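Local coordinates for antiterminator Q protein (Enterobacteria phage SfI, PDB 6JNY), which probably acts as a transcription antitermination factor, associating with RNA polymerase so that it reads through terminators, at residues A[59-62]-A[63-66]. Sequence-based numbering, arbitrary orientation.
Sequences NDDD and GMLI
Gly63 N donates to Asn59 O at 2.8 Å, closing the first turn of helix 60-74, with Asn59 as its N-cap. Three more i to i+4 bonds follow: Met64 N to Asp60 O, Leu65 N to Asp61 O and, straightest of the four at 170°, Ile66 N to Asp62 O, 2.9 Å long. The cap itself is a side-chain bond: Asn59 OD1 takes the N-H of Asp62 at 2.8 Å, nearly along the C=O axis of the side-chain amide, which occupies an N-H that the first turn leaves without a carbonyl behind it. Three aspartates crowd this end, where negative charge should suit the helix dipole. Asp60 OD1 accepts from Trp26 NE1, and Asp62 OD1 forms a salt bridge with Arg152 NH2, tying the helix start to helices 10-28 and 123-155. Leu65 packs on Leu145 and Ala148 of the latter, while Ile66 lies against Trp19 and Trp23 of the former. The Met64 side chain folds back over the first turn: a bend about the CG–SD bond (chi3 -69°) lays CE 3.4 Å from Asp60 O and 3.9 Å from Asp61 OD1. On Ile66, CG1 sits anti to the carbonyl carbon (chi1 -62°), and this places CG1 3.2 Å from Asp62 O.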
loop_
_atom_site.group_PDB
_atom_site.type_symbol
_atom_site.label_atom_id
_atom_site.label_comp_id
_atom_site.label_asym_id
_atom_site.label_seq_id
_atom_site.Cartn_x
_atom_site.Cartn_y
_atom_site.Cartn_z
ATOM N N ASN A 59 -0.827 -15.724 10.557
ATOM C CA ASN A 59 -0.473 -17.081 10.167
ATOM C C ASN A 59 -0.370 -17.175 8.645
ATOM O O ASN A 59 -0.657 -16.218 7.916
ATOM C CB ASN A 59 -1.423 -18.098 10.803
ATOM C CG ASN A 59 -2.851 -17.973 10.302
ATOM O OD1 ASN A 59 -3.099 -17.475 9.206
ATOM N ND2 ASN A 59 -3.800 -18.435 11.103
ATOM N N ASP A 60 0.038 -18.348 8.154
ATOM C CA ASP A 60 0.323 -18.498 6.729
ATOM C C ASP A 60 -0.948 -18.461 5.893
ATOM O O ASP A 60 -0.950 -17.903 4.791
ATOM C CB ASP A 60 1.079 -19.801 6.476
ATOM C CG ASP A 60 2.525 -19.734 6.925
ATOM O OD1 ASP A 60 2.972 -18.672 7.405
ATOM O OD2 ASP A 60 3.226 -20.763 6.798
ATOM N N ASP A 61 -2.028 -19.068 6.379
ATOM C CA ASP A 61 -3.280 -19.038 5.626
ATOM C C ASP A 61 -3.765 -17.607 5.457
ATOM O O ASP A 61 -4.150 -17.192 4.357
ATOM C CB ASP A 61 -4.349 -19.887 6.318
ATOM C CG ASP A 61 -4.106 -21.380 6.163
ATOM O OD1 ASP A 61 -3.190 -21.772 5.409
ATOM O OD2 ASP A 61 -4.837 -22.161 6.805
ATOM N N ASP A 62 -3.751 -16.836 6.545
ATOM C CA ASP A 62 -4.155 -15.437 6.462
ATOM C C ASP A 62 -3.180 -14.633 5.613
ATOM O O ASP A 62 -3.600 -13.773 4.833
ATOM C CB ASP A 62 -4.278 -14.842 7.864
ATOM C CG ASP A 62 -5.441 -15.433 8.659
ATOM O OD1 ASP A 62 -6.286 -16.159 8.087
ATOM O OD2 ASP A 62 -5.510 -15.165 9.874
ATOM N N GLY A 63 -1.880 -14.890 5.749
ATOM C CA GLY A 63 -0.913 -14.199 4.915
ATOM C C GLY A 63 -1.166 -14.412 3.435
ATOM O O GLY A 63 -1.104 -13.467 2.642
ATOM N N MET A 64 -1.468 -15.651 3.045
ATOM C CA MET A 64 -1.744 -15.929 1.642
ATOM C C MET A 64 -3.051 -15.291 1.194
ATOM O O MET A 64 -3.126 -14.729 0.093
ATOM C CB MET A 64 -1.750 -17.440 1.393
ATOM C CG MET A 64 -0.349 -18.017 1.352
ATOM S SD MET A 64 -0.272 -19.788 1.019
ATOM C CE MET A 64 -0.961 -20.461 2.533
ATOM N N LEU A 65 -4.093 -15.366 2.024
ATOM C CA LEU A 65 -5.375 -14.777 1.651
ATOM C C LEU A 65 -5.235 -13.273 1.456
ATOM O O LEU A 65 -5.718 -12.713 0.464
ATOM C CB LEU A 65 -6.423 -15.083 2.721
ATOM C CG LEU A 65 -7.855 -14.560 2.527
ATOM C CD1 LEU A 65 -8.845 -15.485 3.189
ATOM C CD2 LEU A 65 -8.044 -13.144 3.069
ATOM N N ILE A 66 -4.575 -12.600 2.399
ATOM C CA ILE A 66 -4.421 -11.154 2.279
ATOM C C ILE A 66 -3.570 -10.799 1.071
ATOM O O ILE A 66 -3.837 -9.813 0.378
ATOM C CB ILE A 66 -3.871 -10.541 3.579
ATOM C CG1 ILE A 66 -4.846 -10.778 4.725
ATOM C CG2 ILE A 66 -3.587 -9.029 3.396
ATOM C CD1 ILE A 66 -4.216 -10.584 6.112
#